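Local coordinates for A-type flavoprotein (Giardia intestinalis, PDB 2Q9U) that probably reduces dioxygen to water as a flavodiiron protein, passing electrons from flavin mononucleotide to a diiron centre, at residues 196-201 with 298-303; 257-262 with 308-313; 338-343 with 367-372. All coordinates share one frame; numbering follows the deposited sequence.

The three contacts run from the junction of two domains into the body of one of them, and so illustrate how a two-domain redox protein is put together. Contact 1 joins helix 189-204 of the beta-lactamase-like part to helix 298-306 of the flavodoxin-like part; the Glu198 side chain lies about 13 Å from the mu-oxo-diiron group, that of Thr299 about 11 Å from a bound flavin mononucleotide. Contact 2, centred about 14 Å away, pairs two strands of the flavodoxin sheet, and Val301 CG2 packs 4.0 Å from Val262 CG1. Contact 3 joins the loops leading into strands 344-350 and 378-381 of that sheet; Lys342 NZ lies 2.7 Å from Ser308 O of contact 2, a probable hydrogen bond.

Contact 1 (196-201 with 298-303); sequences FKEYTA and ITKVAL. With NO3 (nitrate ion), chain C.
Thr299 is the first residue of helix 298-306 to meet helix 189-204, and it does so with its methyl. Its CG2 stands 3.8 Å from CD of Glu198, the two side chains crossing at about a right angle, while its OG1 is turned to the backbone N of His34. Glu198 arrives here as an extended arm: CG lies anti to the backbone N (chi1 -165°) and the chain stays straight beyond it, which carries the carboxylate past Leu303 to the start of the other helix. Lys300 follows. Its NZ stays 4.9 Å from Glu198 OE2, and a water joins these charged ends, donating to OE2 at 2.8 Å and accepting from NZ at 2.7 Å. At Ala302 the helices come together through small groups, with CB of Ala201 3.5 Å from Ala302 O. Leu303 crosses the Glu198 side chain at about a right angle from one flank: its CD1 lies against the backbone, 3.8 Å from Glu198 CA, and its CD2 is 3.9 Å from Glu198 OE2. The axes of the two short segments pass 8.6 Å apart and are nearly perpendicular, at 99°, so the touching residues cluster round one crossing point between the beta-lactamase-like and flavodoxin-like parts. The chemistry is thus mixed: methyls lie on the opposing backbone and on a buried carboxylate, whose OE1 has a weak partner in Tyr33 OH. Because Lys300 also forms salt bridges with Asp297 and Asp36, its electrostatic help to Glu198 is probably modest.

Contact 2 (257-262 with 308-313); sequences KKVTVV and SGAVAF
Thr260 and Ser308 meet hydroxyl to hydroxyl, Thr260 OG1 donating to Ser308 OG at 2.7 Å. Thr260 owes this reach to its first torsion (chi1 -60°), which sets OG1 anti to the carbonyl carbon and CG2 anti to the backbone N. Next to this pair the backbones bond in parallel register. Thr260 N donates to Ala310 O, Thr260 O receives Ala312 N at 2.9 Å, and Val262 N gives a nearly straight bond of 2.8 Å to Ala312 O, with an angle of 170° at the hydrogen. At Lys258 one carbonyl serves two successive N-H groups: its O takes Gly309 N at 2.8 Å and, weakly, Ala310 N. The two strands are neighbours in the five-stranded parallel sheet of a flavodoxin-like fold, strand 258-263 lying between 287-292 and 310-314. On the face bearing Val262, that residue lies alongside Phe313, and its CB sits over one face of the ring, 3.9 Å from the centroid, a CH-pi contact; Val311 CG2 meets the ring at its edge. The other face carries Val261 CG2 against Ala312 CB at 4.0 Å, where Phe347 of strand 344-350 touches both residues. Farther out, Ser308 OG also bonds to His304 O, while the extended Lys258 chain passes that hydroxyl to form a salt bridge with Asp307. Helix 386-409 covers Val259 and Ala310 through Leu399 and Ala403.

Contact 3 (338-343 with 367-372); sequences LIKGKP and GCKADV
A type II beta turn, Ile339 to Lys342, leads into strand 344-350 and presents its backbone to the loop that follows helix 356-367. Gly341, whose positive phi suits its place in the turn, donates its N to Lys369 O at 2.9 Å in an almost linear bond (173° at the hydrogen). Lys342 O takes Asp371 N at 2.8 Å, but the donor stands above the carbonyl plane, some 50° out of it, as the backbones come together at the single bridge between Pro343 and Asp371. A water bridges this end, donating to Gly341 O and, at 2.7 Å, to Asp371 OD2. On the buried side the branch of Ile339 ending in CD1 does the touching. Chi1 of 69° puts CG1 between the backbone N and the carbonyl carbon, from where CG1 meets Cys368 CB at 3.7 Å and CD1 lies 4.1 Å from Ala370 CB. Leu364 of helix 356-367 and Val333 of helix 324-336 also pack on Ile339, and Lys342 NZ, besides Ser308, reaches the carbonyls of Thr305 and Tyr306 in helix 298-306. Pro343 packs on Arg402 and Tyr406 of helix 386-409, while backbone bonds from Pro343 to Val311 and from Asp371 to Ala344 tie the loops to strands 310-314 and 344-350.

Contact 1 (196-201 with 298-303)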
loop_
_atom_site.group_PDB
_atom_site.type_symbol
_atom_site.label_atom_id
_atom_site.label_comp_id
_atom_site.label_asym_id
_atom_site.label_seq_id
_atom_site.Cartn_x
_atom_site.Cartn_y
_atom_site.Cartn_z
ATOM N N PHE A 196 -3.840 20.874 11.220
ATOM C CA PHE A 196 -2.942 21.848 11.867
ATOM C C PHE A 196 -2.288 21.164 13.081
ATOM O O PHE A 196 -1.084 21.287 13.314
ATOM C CB PHE A 196 -3.764 23.078 12.275
ATOM C CG PHE A 196 -3.020 24.101 13.124
ATOM C CD1 PHE A 196 -2.915 23.952 14.510
ATOM C CD2 PHE A 196 -2.470 25.239 12.530
ATOM C CE1 PHE A 196 -2.266 24.929 15.287
ATOM C CE2 PHE A 196 -1.837 26.227 13.305
ATOM C CZ PHE A 196 -1.732 26.062 14.672
ATOM N N LYS A 197 -3.096 20.424 13.840
ATOM C CA LYS A 197 -2.589 19.612 14.973
ATOM C C LYS A 197 -1.678 18.472 14.534
ATOM O O LYS A 197 -0.654 18.183 15.182
ATOM C CB LYS A 197 -3.739 19.049 15.809
ATOM C CG LYS A 197 -4.455 20.091 16.651
ATOM C CD LYS A 197 -5.651 19.440 17.376
ATOM C CE LYS A 197 -6.529 20.463 18.061
ATOM N NZ LYS A 197 -7.783 19.854 18.652
ATOM N N GLU A 198 -2.024 17.819 13.424
ATOM C CA GLU A 198 -1.162 16.740 12.943
ATOM C C GLU A 198 0.213 17.321 12.563
ATOM O O GLU A 198 1.268 16.706 12.815
ATOM C CB GLU A 198 -1.806 16.010 11.751
ATOM C CG GLU A 198 -1.146 14.654 11.442
ATOM C CD GLU A 198 -1.772 13.989 10.235
ATOM O OE1 GLU A 198 -1.684 14.574 9.139
ATOM O OE2 GLU A 198 -2.357 12.898 10.386
ATOM N N TYR A 199 0.196 18.489 11.921
ATOM C CA TYR A 199 1.464 19.137 11.529
ATOM C C TYR A 199 2.301 19.489 12.769
ATOM O O TYR A 199 3.517 19.210 12.834
ATOM C CB TYR A 199 1.181 20.391 10.705
ATOM C CG TYR A 199 2.422 20.953 10.089
ATOM C CD1 TYR A 199 3.261 21.812 10.814
ATOM C CD2 TYR A 199 2.761 20.638 8.761
ATOM C CE1 TYR A 199 4.426 22.351 10.237
ATOM C CE2 TYR A 199 3.910 21.174 8.173
ATOM C CZ TYR A 199 4.743 22.023 8.920
ATOM O OH TYR A 199 5.875 22.528 8.311
ATOM N N THR A 200 1.652 20.096 13.754
ATOM C CA THR A 200 2.314 20.460 15.018
ATOM C C THR A 200 2.968 19.243 15.683
ATOM O O THR A 200 4.157 19.268 16.050
ATOM C CB THR A 200 1.323 21.086 16.005
ATOM O OG1 THR A 200 0.644 22.160 15.357
ATOM C CG2 THR A 200 2.083 21.637 17.213
ATOM N N ALA A 201 2.177 18.178 15.830
ATOM C CA ALA A 201 2.636 16.942 16.458
ATOM C C ALA A 201 3.854 16.347 15.746
ATOM O O ALA A 201 4.812 15.918 16.406
ATOM C CB ALA A 201 1.443 15.891 16.483
ATOM N N ILE A 298 3.127 6.019 11.660
ATOM C CA ILE A 298 3.765 6.798 12.722
ATOM C C ILE A 298 3.201 8.233 12.748
ATOM O O ILE A 298 3.217 8.889 13.782
ATOM C CB ILE A 298 5.334 6.801 12.565
ATOM C CG1 ILE A 298 5.742 7.312 11.157
ATOM C CG2 ILE A 298 5.921 5.392 12.908
ATOM C CD1 ILE A 298 7.227 7.657 11.009
ATOM N N THR A 299 2.723 8.727 11.602
ATOM C CA THR A 299 2.146 10.078 11.541
ATOM C C THR A 299 0.890 10.198 12.437
ATOM O O THR A 299 0.688 11.194 13.153
ATOM C CB THR A 299 1.806 10.479 10.081
ATOM O OG1 THR A 299 2.951 10.211 9.252
ATOM C CG2 THR A 299 1.424 11.980 9.994
ATOM N N LYS A 300 0.058 9.168 12.381
ATOM C CA LYS A 300 -1.139 9.095 13.211
ATOM C C LYS A 300 -0.788 8.814 14.688
ATOM O O LYS A 300 -1.448 9.319 15.610
ATOM C CB LYS A 300 -2.094 8.060 12.594
ATOM C CG LYS A 300 -2.620 8.630 11.241
ATOM C CD LYS A 300 -3.438 7.678 10.399
ATOM C CE LYS A 300 -3.757 8.353 9.046
ATOM N NZ LYS A 300 -2.531 8.561 8.166
ATOM N N VAL A 301 0.250 8.021 14.907
ATOM C CA VAL A 301 0.738 7.794 16.280
ATOM C C VAL A 301 1.096 9.162 16.921
ATOM O O VAL A 301 0.712 9.464 18.077
ATOM C CB VAL A 301 1.937 6.793 16.291
ATOM C CG1 VAL A 301 2.586 6.694 17.673
ATOM C CG2 VAL A 301 1.479 5.373 15.817
ATOM N N ALA A 302 1.832 9.976 16.175
ATOM C CA ALA A 302 2.220 11.322 16.649
ATOM C C ALA A 302 0.975 12.164 16.880
ATOM O O ALA A 302 0.820 12.761 17.932
ATOM C CB ALA A 302 3.191 12.005 15.666
ATOM N N LEU A 303 0.067 12.181 15.909
ATOM C CA LEU A 303 -1.192 12.917 16.070
ATOM C C LEU A 303 -1.925 12.616 17.396
ATOM O O LEU A 303 -2.356 13.539 18.120
ATOM C CB LEU A 303 -2.116 12.600 14.896
ATOM C CG LEU A 303 -3.566 13.120 14.931
ATOM C CD1 LEU A 303 -3.592 14.684 14.969
ATOM C CD2 LEU A 303 -4.372 12.587 13.760
HETATM N N NO3 C . 7.937 20.577 6.660
HETATM O O1 NO3 C . 7.512 19.276 6.831
HETATM O O2 NO3 C . 7.166 21.414 5.897
HETATM O O3 NO3 C . 9.071 21.074 7.267
HETATM O O HOH W 1 -1.486 11.086 8.412
#

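Contact 2 (257-262 with 308-313)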
loop_
_atom_site.group_PDB
_atom_site.type_symbol
_atom_site.label_atom_id
_atom_site.label_comp_id
_atom_site.label_asym_id
_atom_site.label_seq_id
_atom_site.Cartn_x
_atom_site.Cartn_y
_atom_site.Cartn_z
ATOM N N LYS A 257 -8.831 14.649 27.814
ATOM C CA LYS A 257 -9.178 13.496 28.627
ATOM C C LYS A 257 -9.288 12.339 27.621
ATOM O O LYS A 257 -10.371 12.043 27.100
ATOM C CB LYS A 257 -10.511 13.726 29.354
ATOM C CG LYS A 257 -10.466 14.822 30.432
ATOM C CD LYS A 257 -11.830 14.917 31.139
ATOM C CE LYS A 257 -11.947 16.165 32.012
ATOM N NZ LYS A 257 -13.321 16.303 32.615
ATOM N N LYS A 258 -8.136 11.755 27.307
ATOM C CA LYS A 258 -8.003 10.877 26.132
ATOM C C LYS A 258 -6.862 9.908 26.421
ATOM O O LYS A 258 -5.797 10.309 26.917
ATOM C CB LYS A 258 -7.730 11.709 24.853
ATOM C CG LYS A 258 -7.379 10.850 23.569
ATOM C CD LYS A 258 -7.096 11.781 22.400
ATOM C CE LYS A 258 -6.528 11.035 21.175
ATOM N NZ LYS A 258 -6.444 12.073 20.057
ATOM N N VAL A 259 -7.126 8.634 26.142
ATOM C CA VAL A 259 -6.133 7.587 26.232
ATOM C C VAL A 259 -5.934 6.997 24.827
ATOM O O VAL A 259 -6.915 6.691 24.148
ATOM C CB VAL A 259 -6.589 6.480 27.199
ATOM C CG1 VAL A 259 -5.520 5.336 27.261
ATOM C CG2 VAL A 259 -6.810 7.066 28.590
ATOM N N THR A 260 -4.680 6.899 24.393
ATOM C CA THR A 260 -4.345 6.183 23.127
ATOM C C THR A 260 -3.516 4.924 23.397
ATOM O O THR A 260 -2.521 4.999 24.133
ATOM C CB THR A 260 -3.579 7.090 22.147
ATOM O OG1 THR A 260 -4.391 8.228 21.839
ATOM C CG2 THR A 260 -3.219 6.329 20.809
ATOM N N VAL A 261 -3.909 3.788 22.789
ATOM C CA VAL A 261 -3.122 2.559 22.873
ATOM C C VAL A 261 -2.467 2.311 21.502
ATOM O O VAL A 261 -3.141 2.370 20.476
ATOM C CB VAL A 261 -3.968 1.339 23.282
ATOM C CG1 VAL A 261 -3.073 0.093 23.387
ATOM C CG2 VAL A 261 -4.637 1.616 24.629
ATOM N N VAL A 262 -1.154 2.138 21.490
ATOM C CA VAL A 262 -0.414 1.911 20.252
ATOM C C VAL A 262 0.173 0.499 20.344
ATOM O O VAL A 262 0.833 0.159 21.335
ATOM C CB VAL A 262 0.732 2.942 20.068
ATOM C CG1 VAL A 262 1.539 2.661 18.778
ATOM C CG2 VAL A 262 0.158 4.384 20.035
ATOM N N SER A 308 -3.115 13.158 23.952
ATOM C CA SER A 308 -3.583 12.180 24.935
ATOM C C SER A 308 -3.092 12.610 26.311
ATOM O O SER A 308 -1.978 13.149 26.447
ATOM C CB SER A 308 -3.024 10.773 24.618
ATOM O OG SER A 308 -3.531 10.275 23.397
ATOM N N GLY A 309 -3.910 12.334 27.317
ATOM C CA GLY A 309 -3.558 12.548 28.713
ATOM C C GLY A 309 -2.797 11.350 29.247
ATOM O O GLY A 309 -2.124 11.456 30.259
ATOM N N ALA A 310 -2.884 10.224 28.536
ATOM C CA ALA A 310 -2.155 9.014 28.889
ATOM C C ALA A 310 -2.061 8.079 27.682
ATOM O O ALA A 310 -2.931 8.086 26.797
ATOM C CB ALA A 310 -2.845 8.261 30.066
ATOM N N VAL A 311 -1.041 7.232 27.699
ATOM C CA VAL A 311 -0.834 6.282 26.589
ATOM C C VAL A 311 -0.525 4.871 27.089
ATOM O O VAL A 311 -0.084 4.670 28.232
ATOM C CB VAL A 311 0.305 6.741 25.613
ATOM C CG1 VAL A 311 -0.050 8.061 24.947
ATOM C CG2 VAL A 311 1.711 6.829 26.323
ATOM N N ALA A 312 -0.752 3.901 26.215
ATOM C CA ALA A 312 -0.209 2.550 26.415
ATOM C C ALA A 312 0.451 2.045 25.124
ATOM O O ALA A 312 -0.031 2.335 24.013
ATOM C CB ALA A 312 -1.322 1.579 26.885
ATOM N N PHE A 313 1.568 1.327 25.282
ATOM C CA PHE A 313 2.230 0.668 24.172
ATOM C C PHE A 313 2.317 -0.827 24.431
ATOM O O PHE A 313 2.635 -1.274 25.554
ATOM C CB PHE A 313 3.623 1.231 23.956
ATOM C CG PHE A 313 3.638 2.545 23.201
ATOM C CD1 PHE A 313 3.202 3.729 23.823
ATOM C CD2 PHE A 313 4.072 2.601 21.888
ATOM C CE1 PHE A 313 3.206 4.959 23.143
ATOM C CE2 PHE A 313 4.111 3.846 21.197
ATOM C CZ PHE A 313 3.660 5.018 21.830
#

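Contact 3 (338-343 with 367-372)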
loop_
_atom_site.group_PDB
_atom_site.type_symbol
_atom_site.label_atom_id
_atom_site.label_comp_id
_atom_site.label_asym_id
_atom_site.label_seq_id
_atom_site.Cartn_x
_atom_site.Cartn_y
_atom_site.Cartn_z
ATOM N N LEU A 338 6.603 13.819 22.510
ATOM C CA LEU A 338 5.148 13.907 22.660
ATOM C C LEU A 338 4.573 13.295 23.930
ATOM O O LEU A 338 3.503 13.686 24.355
ATOM C CB LEU A 338 4.472 13.247 21.459
ATOM C CG LEU A 338 4.863 13.888 20.121
ATOM C CD1 LEU A 338 4.336 13.016 18.959
ATOM C CD2 LEU A 338 4.362 15.307 20.030
ATOM N N ILE A 339 5.263 12.334 24.532
ATOM C CA ILE A 339 4.718 11.739 25.763
ATOM C C ILE A 339 5.579 11.986 26.998
ATOM O O ILE A 339 5.367 11.375 28.056
ATOM C CB ILE A 339 4.380 10.225 25.618
ATOM C CG1 ILE A 339 5.659 9.375 25.466
ATOM C CG2 ILE A 339 3.319 9.982 24.493
ATOM C CD1 ILE A 339 5.420 7.853 25.492
ATOM N N LYS A 340 6.533 12.901 26.886
ATOM C CA LYS A 340 7.362 13.249 28.041
ATOM C C LYS A 340 6.443 13.680 29.201
ATOM O O LYS A 340 5.554 14.517 29.004
ATOM C CB LYS A 340 8.340 14.358 27.645
ATOM C CG LYS A 340 9.225 14.880 28.736
ATOM C CD LYS A 340 10.079 16.030 28.178
ATOM C CE LYS A 340 11.134 15.529 27.183
ATOM N NZ LYS A 340 12.355 15.059 27.904
ATOM N N GLY A 341 6.648 13.087 30.380
ATOM C CA GLY A 341 5.853 13.381 31.579
ATOM C C GLY A 341 4.480 12.724 31.674
ATOM O O GLY A 341 3.819 12.855 32.702
ATOM N N LYS A 342 4.057 12.009 30.620
ATOM C CA LYS A 342 2.680 11.478 30.532
ATOM C C LYS A 342 2.575 10.074 31.124
ATOM O O LYS A 342 3.498 9.271 30.961
ATOM C CB LYS A 342 2.174 11.448 29.080
ATOM C CG LYS A 342 2.173 12.826 28.413
ATOM C CD LYS A 342 1.307 12.808 27.170
ATOM C CE LYS A 342 1.200 14.174 26.513
ATOM N NZ LYS A 342 0.302 14.129 25.324
ATOM N N PRO A 343 1.458 9.778 31.827
ATOM C CA PRO A 343 1.278 8.426 32.350
ATOM C C PRO A 343 1.373 7.437 31.175
ATOM O O PRO A 343 0.770 7.680 30.144
ATOM C CB PRO A 343 -0.154 8.454 32.890
ATOM C CG PRO A 343 -0.418 9.901 33.209
ATOM C CD PRO A 343 0.310 10.653 32.137
ATOM N N GLY A 367 13.896 6.489 27.450
ATOM C CA GLY A 367 13.941 7.184 26.141
ATOM C C GLY A 367 12.907 8.287 26.073
ATOM O O GLY A 367 13.264 9.460 25.909
ATOM N N CYS A 368 11.622 7.943 26.235
ATOM C CA CYS A 368 10.559 8.960 26.108
ATOM C C CYS A 368 10.383 9.835 27.344
ATOM O O CYS A 368 9.701 10.858 27.289
ATOM C CB CYS A 368 9.216 8.319 25.744
ATOM S SG CYS A 368 9.269 7.395 24.209
ATOM N N LYS A 369 10.963 9.412 28.463
ATOM C CA LYS A 369 10.752 10.059 29.753
ATOM C C LYS A 369 9.278 10.252 30.139
ATOM O O LYS A 369 8.866 11.297 30.675
ATOM C CB LYS A 369 11.604 11.326 29.843
ATOM C CG LYS A 369 13.085 10.901 29.926
ATOM C CD LYS A 369 13.992 11.853 29.246
ATOM C CE LYS A 369 15.328 11.202 29.000
ATOM N NZ LYS A 369 15.465 10.693 27.627
ATOM N N ALA A 370 8.500 9.202 29.883
ATOM C CA ALA A 370 7.122 9.135 30.295
ATOM C C ALA A 370 7.057 8.782 31.789
ATOM O O ALA A 370 8.049 8.333 32.378
ATOM C CB ALA A 370 6.371 8.078 29.467
ATOM N N ASP A 371 5.887 9.010 32.369
ATOM C CA ASP A 371 5.546 8.585 33.730
ATOM C C ASP A 371 5.138 7.104 33.725
ATOM O O ASP A 371 3.944 6.755 33.618
ATOM C CB ASP A 371 4.432 9.505 34.253
ATOM C CG ASP A 371 3.925 9.122 35.641
ATOM O OD1 ASP A 371 4.532 8.261 36.306
ATOM O OD2 ASP A 371 2.899 9.704 36.068
ATOM N N VAL A 372 6.140 6.223 33.793
ATOM C CA VAL A 372 5.879 4.789 33.763
ATOM C C VAL A 372 5.612 4.343 35.217
ATOM O O VAL A 372 6.500 3.894 35.927
ATOM C CB VAL A 372 7.003 3.975 33.090
ATOM C CG1 VAL A 372 6.575 2.489 32.927
ATOM C CG2 VAL A 372 7.369 4.576 31.703
HETATM O O HOH W 2 2.169 11.917 34.695
#